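Long-range contacts in methionine-binding protein (Coxiella burnetii, PDB 3TQW), which binds methionine and probably delivers it to an ABC transporter as a lipid-anchored periplasmic substrate-binding protein: residues A[12-17]-A[231-236]; A[82-87]-A[197-202]; A[18-23]-A[223-228]. All coordinates share one frame; numbering follows the deposited sequence. Where two conformers were deposited one is given.

Contact 1: residues A[12-17]-A[231-236]. With MET (methionine), chain C.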
loop_
_atom_site.group_PDB
_atom_site.type_symbol
_atom_site.label_atom_id
_atom_site.label_comp_id
_atom_site.label_asym_id
_atom_site.label_seq_id
_atom_site.Cartn_x
_atom_site.Cartn_y
_atom_site.Cartn_z
ATOM N N GLY A 12 2.509 -5.211 -10.977
ATOM C CA GLY A 12 1.260 -4.480 -11.115
ATOM C C GLY A 12 1.523 -3.019 -11.451
ATOM O O GLY A 12 2.571 -2.692 -12.015
ATOM N N PRO A 13 0.579 -2.132 -11.093
ATOM C CA PRO A 13 0.614 -0.701 -11.431
ATOM C C PRO A 13 1.861 0.008 -10.908
ATOM O O PRO A 13 2.376 0.902 -11.584
ATOM C CB PRO A 13 -0.618 -0.128 -10.717
ATOM C CG PRO A 13 -1.451 -1.287 -10.336
ATOM C CD PRO A 13 -0.574 -2.483 -10.245
ATOM N N GLU A 14 2.328 -0.360 -9.717
ATOM C CA GLU A 14 3.512 0.296 -9.156
ATOM C C GLU A 14 4.789 -0.070 -9.910
ATOM O O GLU A 14 5.746 0.704 -9.950
ATOM C CB GLU A 14 3.648 0.007 -7.661
ATOM C CG GLU A 14 2.491 0.581 -6.848
ATOM C CD GLU A 14 2.544 0.194 -5.387
ATOM O OE1 GLU A 14 3.571 -0.366 -4.948
ATOM O OE2 GLU A 14 1.551 0.453 -4.681
ATOM N N THR A 15 4.804 -1.257 -10.498
ATOM C CA THR A 15 5.915 -1.657 -11.343
ATOM C C THR A 15 5.919 -0.823 -12.620
ATOM O O THR A 15 6.982 -0.454 -13.117
ATOM C CB THR A 15 5.869 -3.168 -11.658
ATOM O OG1 THR A 15 6.136 -3.900 -10.451
ATOM C CG2 THR A 15 6.922 -3.541 -12.702
ATOM N N GLN A 16 4.733 -0.511 -13.145
ATOM C CA GLN A 16 4.642 0.378 -14.306
ATOM C C GLN A 16 5.198 1.750 -13.955
ATOM O O GLN A 16 5.926 2.352 -14.739
ATOM C CB GLN A 16 3.198 0.516 -14.794
ATOM C CG GLN A 16 2.616 -0.770 -15.341
ATOM C CD GLN A 16 1.194 -0.607 -15.848
ATOM O OE1 GLN A 16 0.345 -1.459 -15.605
ATOM N NE2 GLN A 16 0.934 0.481 -16.566
ATOM N N LEU A 17 4.846 2.237 -12.771
ATOM C CA LEU A 17 5.359 3.511 -12.303
ATOM C C LEU A 17 6.884 3.455 -12.253
ATOM O O LEU A 17 7.572 4.376 -12.704
ATOM C CB LEU A 17 4.782 3.853 -10.924
ATOM C CG LEU A 17 5.193 5.228 -10.393
ATOM C CD1 LEU A 17 4.518 6.319 -11.218
ATOM C CD2 LEU A 17 4.842 5.375 -8.922
ATOM N N LYS A 231 -1.638 9.082 -14.934
ATOM C CA LYS A 231 -2.250 8.205 -15.929
ATOM C C LYS A 231 -2.578 6.828 -15.343
ATOM O O LYS A 231 -3.591 6.226 -15.686
ATOM C CB LYS A 231 -1.355 8.054 -17.160
ATOM C CG LYS A 231 -1.014 9.365 -17.878
ATOM C CD LYS A 231 -0.538 9.086 -19.296
ATOM C CE LYS A 231 0.402 10.168 -19.836
ATOM N NZ LYS A 231 0.136 11.530 -19.306
ATOM N N ILE A 232 -1.717 6.337 -14.455
ATOM C CA ILE A 232 -1.878 5.003 -13.891
ATOM C C ILE A 232 -2.871 4.983 -12.726
ATOM O O ILE A 232 -3.701 4.081 -12.629
ATOM C CB ILE A 232 -0.517 4.427 -13.430
ATOM C CG1 ILE A 232 0.446 4.305 -14.618
ATOM C CG2 ILE A 232 -0.701 3.074 -12.752
ATOM C CD1 ILE A 232 1.901 4.213 -14.205
ATOM N N PHE A 233 -2.788 5.988 -11.855
ATOM C CA PHE A 233 -3.542 5.993 -10.598
ATOM C C PHE A 233 -4.604 7.089 -10.493
ATOM O O PHE A 233 -5.445 7.064 -9.587
ATOM C CB PHE A 233 -2.587 6.139 -9.410
ATOM C CG PHE A 233 -1.599 5.015 -9.275
ATOM C CD1 PHE A 233 -1.964 3.822 -8.670
ATOM C CD2 PHE A 233 -0.301 5.156 -9.741
ATOM C CE1 PHE A 233 -1.050 2.778 -8.542
ATOM C CE2 PHE A 233 0.616 4.122 -9.613
ATOM C CZ PHE A 233 0.240 2.934 -9.010
ATOM N N GLY A 234 -4.558 8.061 -11.399
ATOM C CA GLY A 234 -5.426 9.222 -11.289
ATOM C C GLY A 234 -5.276 9.852 -9.917
ATOM O O GLY A 234 -4.165 9.939 -9.380
ATOM N N ASP A 235 -6.397 10.279 -9.337
ATOM C CA ASP A 235 -6.397 10.872 -8.002
ATOM C C ASP A 235 -6.056 9.856 -6.910
ATOM O O ASP A 235 -5.992 10.208 -5.733
ATOM C CB ASP A 235 -7.755 11.512 -7.700
ATOM C CG ASP A 235 -8.081 12.657 -8.642
ATOM O OD1 ASP A 235 -7.138 13.248 -9.210
ATOM O OD2 ASP A 235 -9.279 12.971 -8.812
ATOM N N GLY A 236 -5.844 8.604 -7.302
ATOM C CA GLY A 236 -5.566 7.543 -6.350
ATOM C C GLY A 236 -4.129 7.540 -5.859
ATOM O O GLY A 236 -3.785 6.790 -4.941
HETATM N N MET C . 1.164 0.130 -1.890
HETATM C CA MET C . 0.497 -0.353 -0.674
HETATM C C MET C . -0.385 0.756 -0.106
HETATM O O MET C . -0.002 1.923 -0.147
HETATM C CB MET C . 1.545 -0.788 0.360
HETATM C CG MET C . 0.992 -1.366 1.667
HETATM S SD MET C . 2.313 -1.844 2.812
HETATM C CE MET C . 3.041 -3.193 1.885
HETATM O OXT MET C . -1.488 0.525 0.395
#
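Pro13, Gln16 and Leu17 meet Ile232 and Phe233 in an apolar helix-to-helix contact. It joins the first turn of helix 13-29 to the last turn of helix 223-233, one side chain away from the bound methionine. The Phe233 ring carries the inner half. Its CZ lies 3.6 Å from CB of Pro13 and also reaches CG of Glu14, at 3.9 Å; both carbons come to the ring obliquely. CB of Leu17 is at the ring edge, near its plane. Ile232 makes the outer half with two separate arms. Its CG2, anti to the backbone N, touches Pro13 CB at 3.8 Å and also lies over one face of the Phe233 ring, offset toward the rim. The other arm ends in CD1, which sits 3.8 Å from Leu17 N and brushes CB of Gln16.

The protein has the two-lobed fold of periplasmic binding proteins, and helix 13-29 starts beside the ligand pocket with Gly12 as its N-cap residue. Glu14 links packing and pocket. Its chain is extended beyond CG (chi2 175°), which carries the carboxylate past the phenylalanine to the ligand. The carboxylate and ring planes are 51° apart. OE2 of Glu14 lies 2.8 Å from N of the bound methionine, a spacing suited to an attraction between carboxylate and ammonium group. Helix 223-233 is followed by Gly234, whose positive phi of 53° takes the chain out of helical geometry. The Phe233 ring also meets Tyr84, and its side chain touches Thr173 and Ile177.

Contact 2: residues A[82-87]-A[197-202]. With MET (methionine), chain C.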
loop_
_atom_site.group_PDB
_atom_site.type_symbol
_atom_site.label_atom_id
_atom_site.label_comp_id
_atom_site.label_asym_id
_atom_site.label_seq_id
_atom_site.Cartn_x
_atom_site.Cartn_y
_atom_site.Cartn_z
ATOM N N PHE A 82 4.634 8.135 -3.028
ATOM C CA PHE A 82 3.249 8.568 -3.097
ATOM C C PHE A 82 2.470 7.941 -1.961
ATOM O O PHE A 82 2.845 6.886 -1.449
ATOM C CB PHE A 82 2.606 8.133 -4.424
ATOM C CG PHE A 82 3.279 8.695 -5.645
ATOM C CD1 PHE A 82 2.779 9.828 -6.266
ATOM C CD2 PHE A 82 4.398 8.083 -6.181
ATOM C CE1 PHE A 82 3.395 10.347 -7.386
ATOM C CE2 PHE A 82 5.021 8.600 -7.303
ATOM C CZ PHE A 82 4.519 9.729 -7.909
ATOM N N VAL A 83 1.391 8.594 -1.550
ATOM C CA VAL A 83 0.413 7.948 -0.691
ATOM C C VAL A 83 -0.747 7.495 -1.571
ATOM O O VAL A 83 -1.142 8.199 -2.502
ATOM C CB VAL A 83 -0.086 8.876 0.433
ATOM C CG1 VAL A 83 -0.676 10.154 -0.146
ATOM C CG2 VAL A 83 -1.107 8.153 1.308
ATOM N N TYR A 84 -1.271 6.307 -1.289
ATOM C CA TYR A 84 -2.338 5.722 -2.091
ATOM C C TYR A 84 -3.554 5.483 -1.201
ATOM O O TYR A 84 -3.721 4.389 -0.662
ATOM C CB TYR A 84 -1.890 4.389 -2.706
ATOM C CG TYR A 84 -0.657 4.466 -3.582
ATOM C CD1 TYR A 84 -0.747 4.868 -4.914
ATOM C CD2 TYR A 84 0.596 4.106 -3.088
ATOM C CE1 TYR A 84 0.379 4.927 -5.727
ATOM C CE2 TYR A 84 1.730 4.165 -3.896
ATOM C CZ TYR A 84 1.613 4.577 -5.215
ATOM O OH TYR A 84 2.730 4.636 -6.021
ATOM N N PRO A 85 -4.403 6.511 -1.032
ATOM C CA PRO A 85 -5.526 6.407 -0.095
ATOM C C PRO A 85 -6.346 5.150 -0.317
ATOM O O PRO A 85 -6.846 4.919 -1.420
ATOM C CB PRO A 85 -6.350 7.660 -0.401
ATOM C CG PRO A 85 -5.331 8.649 -0.838
ATOM C CD PRO A 85 -4.332 7.848 -1.651
HETATM N N MSE A 86 -6.478 4.349 0.735
HETATM C CA MSE A 86 -7.164 3.062 0.663
HETATM C C MSE A 86 -8.681 3.213 0.568
HETATM O O MSE A 86 -9.284 4.027 1.280
HETATM C CB MSE A 86 -6.792 2.208 1.880
HETATM C CG MSE A 86 -7.597 0.927 2.024
HETATM SE SE MSE A 86 -7.085 -0.062 3.628
HETATM C CE MSE A 86 -5.468 -0.910 2.952
ATOM N N GLY A 87 -9.294 2.422 -0.308
ATOM C CA GLY A 87 -10.731 2.483 -0.505
ATOM C C GLY A 87 -11.469 1.298 0.090
ATOM O O GLY A 87 -10.875 0.246 0.343
ATOM N N TYR A 197 0.486 6.681 5.715
ATOM C CA TYR A 197 0.721 5.566 4.789
ATOM C C TYR A 197 1.361 5.913 3.445
ATOM O O TYR A 197 1.166 5.194 2.466
ATOM C CB TYR A 197 -0.573 4.774 4.576
ATOM C CG TYR A 197 -1.133 4.260 5.878
ATOM C CD1 TYR A 197 -2.320 4.763 6.398
ATOM C CD2 TYR A 197 -0.453 3.296 6.612
ATOM C CE1 TYR A 197 -2.823 4.302 7.603
ATOM C CE2 TYR A 197 -0.949 2.827 7.812
ATOM C CZ TYR A 197 -2.131 3.333 8.304
ATOM O OH TYR A 197 -2.619 2.867 9.506
ATOM N N ALA A 198 2.134 6.992 3.397
ATOM C CA ALA A 198 2.923 7.283 2.207
ATOM C C ALA A 198 3.887 6.127 1.977
ATOM O O ALA A 198 4.460 5.591 2.925
ATOM C CB ALA A 198 3.694 8.589 2.374
ATOM N N ASN A 199 4.054 5.718 0.725
ATOM C CA ASN A 199 5.020 4.669 0.428
ATOM C C ASN A 199 6.431 5.235 0.382
ATOM O O ASN A 199 6.627 6.447 0.231
ATOM C CB ASN A 199 4.660 3.939 -0.862
ATOM C CG ASN A 199 3.455 3.019 -0.691
ATOM O OD1 ASN A 199 2.594 3.251 0.162
ATOM N ND2 ASN A 199 3.394 1.971 -1.495
ATOM N N VAL A 200 7.417 4.362 0.537
ATOM C CA VAL A 200 8.790 4.813 0.671
ATOM C C VAL A 200 9.741 3.980 -0.163
ATOM O O VAL A 200 9.411 2.869 -0.597
ATOM C CB VAL A 200 9.257 4.761 2.148
ATOM C CG1 VAL A 200 8.337 5.606 3.026
ATOM C CG2 VAL A 200 9.304 3.320 2.649
ATOM N N VAL A 201 10.925 4.531 -0.390
ATOM C CA VAL A 201 12.024 3.754 -0.911
ATOM C C VAL A 201 12.858 3.305 0.275
ATOM O O VAL A 201 13.330 4.127 1.058
ATOM C CB VAL A 201 12.886 4.572 -1.883
ATOM C CG1 VAL A 201 14.121 3.784 -2.276
ATOM C CG2 VAL A 201 12.069 4.950 -3.127
ATOM N N ALA A 202 13.011 1.994 0.419
ATOM C CA ALA A 202 13.772 1.437 1.524
ATOM C C ALA A 202 15.087 0.858 1.017
ATOM O O ALA A 202 15.150 0.290 -0.079
ATOM C CB ALA A 202 12.949 0.364 2.249
HETATM N N MET C . 1.164 0.130 -1.890
HETATM C CA MET C . 0.497 -0.353 -0.674
HETATM C C MET C . -0.385 0.756 -0.106
HETATM O O MET C . -0.002 1.923 -0.147
HETATM C CB MET C . 1.545 -0.788 0.360
HETATM C CG MET C . 0.992 -1.366 1.667
HETATM S SD MET C . 2.313 -1.844 2.812
HETATM C CE MET C . 3.041 -3.193 1.885
HETATM O OXT MET C . -1.488 0.525 0.395
HETATM O O HOH W 1 -0.783 4.402 0.705
#
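Asn199 and Tyr84 both hold CG beside the backbone N, anti to the carbonyl carbon, with chi1 -73° and -58°, and this brings amide and ring together next to the bound methionine. They stand where two antiparallel neighbours of the six-stranded mixed sheet, strands 75-83 and 198-204, reach the ligand pocket of this two-lobed binding-protein fold. From here the chain after Val83 runs on toward strand 87-89 of the other sheet.

The side chains of Asn199 and Tyr84 cross at about a right angle, and their flat groups are turned 76° apart. CG of Asn199 lies at the ring edge in its plane, 3.8 Å from Tyr84 CE2. The ligand carboxylate oxygen O is also at this edge, 3.7 Å from Tyr84 CD2. The amide of Asn199 and the ligand carboxylate thus lie along the same ring edge, and the amide is also close to the ligand amino group. Glu14 touches both pocket side chains from helix 13-29.

One backbone bond ties the two segments directly. Asn199 N donates to Phe82 O at 2.7 Å. Beside it, CB of Val83 packs on CA of Ala198 at 3.8 Å. CG2 of Val83 lies against the carbonyl of Tyr197. The Tyr197 ring turns away to meet His60 edge-to-face.

A water bridges the backbones and the ligand. It accepts from Tyr84 N at 2.8 Å. Tyr197 O and the methionine O each lie 2.7 Å from the water oxygen, with more acceptors around it than it has protons.

Contact 3: residues A[18-23]-A[223-228]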
loop_
_atom_site.group_PDB
_atom_site.type_symbol
_atom_site.label_atom_id
_atom_site.label_comp_id
_atom_site.label_asym_id
_atom_site.label_seq_id
_atom_site.Cartn_x
_atom_site.Cartn_y
_atom_site.Cartn_z
HETATM N N MSE A 18 7.418 2.365 -11.712
HETATM C CA MSE A 18 8.865 2.222 -11.601
HETATM C C MSE A 18 9.532 2.132 -12.976
HETATM O O MSE A 18 10.677 2.547 -13.143
HETATM C CB MSE A 18 9.240 1.016 -10.743
HETATM C CG MSE A 18 10.752 0.828 -10.573
HETATM SE SE MSE A 18 11.649 2.297 -9.627
HETATM C CE MSE A 18 10.952 1.961 -7.837
ATOM N N GLU A 19 8.817 1.599 -13.963
ATOM C CA GLU A 19 9.368 1.525 -15.317
ATOM C C GLU A 19 9.629 2.930 -15.856
ATOM O O GLU A 19 10.619 3.168 -16.542
ATOM C CB GLU A 19 8.439 0.773 -16.272
ATOM C CG GLU A 19 8.417 -0.736 -16.090
ATOM C CD GLU A 19 9.615 -1.445 -16.707
ATOM O OE1 GLU A 19 10.476 -0.778 -17.329
ATOM O OE2 GLU A 19 9.688 -2.683 -16.566
ATOM N N VAL A 20 8.730 3.861 -15.559
ATOM C CA VAL A 20 8.918 5.230 -15.999
ATOM C C VAL A 20 10.072 5.857 -15.219
ATOM O O VAL A 20 10.903 6.574 -15.778
ATOM C CB VAL A 20 7.631 6.065 -15.836
ATOM C CG1 VAL A 20 7.898 7.526 -16.207
ATOM C CG2 VAL A 20 6.520 5.489 -16.707
ATOM N N ALA A 21 10.134 5.569 -13.928
ATOM C CA ALA A 21 11.223 6.089 -13.105
ATOM C C ALA A 21 12.566 5.577 -13.620
ATOM O O ALA A 21 13.565 6.301 -13.611
ATOM C CB ALA A 21 11.020 5.704 -11.650
ATOM N N LYS A 22 12.581 4.331 -14.083
ATOM C CA LYS A 22 13.796 3.717 -14.619
ATOM C C LYS A 22 14.283 4.432 -15.876
ATOM O O LYS A 22 15.491 4.598 -16.086
ATOM C CB LYS A 22 13.550 2.226 -14.895
ATOM C CG LYS A 22 14.491 1.574 -15.910
ATOM C CD LYS A 22 14.025 0.138 -16.193
ATOM C CE LYS A 22 14.745 -0.479 -17.383
ATOM N NZ LYS A 22 16.148 -0.840 -17.057
ATOM N N GLN A 23 13.344 4.855 -16.716
ATOM C CA GLN A 23 13.682 5.595 -17.917
ATOM C C GLN A 23 14.268 6.951 -17.558
ATOM O O GLN A 23 15.261 7.383 -18.143
ATOM C CB GLN A 23 12.445 5.797 -18.791
ATOM C CG GLN A 23 11.869 4.523 -19.371
ATOM C CD GLN A 23 10.432 4.715 -19.829
ATOM O OE1 GLN A 23 9.576 3.848 -19.618
ATOM N NE2 GLN A 23 10.157 5.863 -20.441
ATOM N N PRO A 223 8.981 15.190 -12.931
ATOM C CA PRO A 223 7.754 15.520 -13.662
ATOM C C PRO A 223 7.210 14.321 -14.438
ATOM O O PRO A 223 6.010 14.064 -14.393
ATOM C CB PRO A 223 8.213 16.618 -14.628
ATOM C CG PRO A 223 9.333 17.286 -13.906
ATOM C CD PRO A 223 10.042 16.189 -13.152
ATOM N N ALA A 224 8.078 13.588 -15.130
ATOM C CA ALA A 224 7.625 12.449 -15.931
ATOM C C ALA A 224 6.971 11.350 -15.082
ATOM O O ALA A 224 5.970 10.746 -15.490
ATOM C CB ALA A 224 8.771 11.880 -16.759
ATOM N N VAL A 225 7.536 11.074 -13.913
ATOM C CA VAL A 225 6.952 10.065 -13.033
ATOM C C VAL A 225 5.630 10.555 -12.441
ATOM O O VAL A 225 4.676 9.785 -12.316
ATOM C CB VAL A 225 7.921 9.615 -11.919
ATOM C CG1 VAL A 225 7.198 8.745 -10.901
ATOM C CG2 VAL A 225 9.078 8.835 -12.518
ATOM N N LEU A 226 5.566 11.836 -12.090
ATOM C CA LEU A 226 4.312 12.403 -11.596
ATOM C C LEU A 226 3.235 12.336 -12.671
ATOM O O LEU A 226 2.086 11.996 -12.396
ATOM C CB LEU A 226 4.501 13.849 -11.149
ATOM C CG LEU A 226 5.487 14.053 -10.003
ATOM C CD1 LEU A 226 5.708 15.540 -9.733
ATOM C CD2 LEU A 226 4.990 13.338 -8.767
ATOM N N SER A 227 3.614 12.662 -13.902
ATOM C CA SER A 227 2.685 12.597 -15.024
ATOM C C SER A 227 2.196 11.163 -15.243
ATOM O O SER A 227 1.006 10.935 -15.481
ATOM C CB SER A 227 3.340 13.156 -16.289
ATOM O OG SER A 227 2.470 13.073 -17.397
ATOM N N ALA A 228 3.105 10.196 -15.145
ATOM C CA ALA A 228 2.734 8.789 -15.291
ATOM C C ALA A 228 1.837 8.310 -14.151
ATOM O O ALA A 228 0.916 7.521 -14.366
ATOM C CB ALA A 228 3.968 7.910 -15.389
#
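Two helices of the same lobe, 13-29 and 223-233, pack side by side here, with Val20 and Ala21 of the first against Ala224, Val225 and Ala228 of the second. The short segments run nearly antiparallel, at 162°. Their axes come within 9.0 Å, and small side chains fill the interface. No hydrogen bond joins the two segments.

Val20 points at the other helix and uses both of its methyl groups. CG2 meets CB of Ala228 at 3.8 Å. CG1, anti to the backbone N at chi1 176°, reaches over the preceding turn of the partner helix. There it lies 3.8 Å from the carbonyl O of Ala224 and 4.1 Å from CG2 of Val225. Ala224 and Ala228 are one helical turn apart and are joined by the backbone bond from Ala228 N to Ala224 O. The valine therefore spans successive turns of the same helix face.

Val225 answers with a single methyl. Its CG2 comes down on the backbone of Ala21, 3.5 Å from CA, and also touches the Ala21 CB at 3.8 Å. The small side chain of Ala21 is consistent with this close approach. The same two residues have the nearest CA atoms of the segments, 5.8 Å apart.

Val20 and Ala228 lie toward the partly exposed side, while Ala21 and Val225 are buried. On the inner side, Ala21 also touches Leu220 of helix 211-220. Selenomethionine Met18 extends away from this interface to Val7 and Thr9 of strand 5-10 and Ile35 of strand 33-38.

Overall arrangement
Contacts 1 and 3 are successive parts of one interface between helices 13-29 and 223-233, with centres 10 Å apart. Leu17 CD1 and Val225 CG1 join them at 3.6 Å. Contact 1 is the end near the ligand. In contact 3 the side chain of Val225 is about 14 Å from the methionine. Contact 2 lies at the end of the neighbouring sheet strands, where the chain leaves strand 75-83, its centre 12 Å from contact 1 and 16 Å from contact 3. Leu17 CD2 packs on Phe82 CE2 at 3.6 Å, and Phe82 CE1 reaches Leu226 CD2 at 3.7 Å. Contacts 1 and 2 both touch the methionine, and Arg116 adds a hydrogen bond to it.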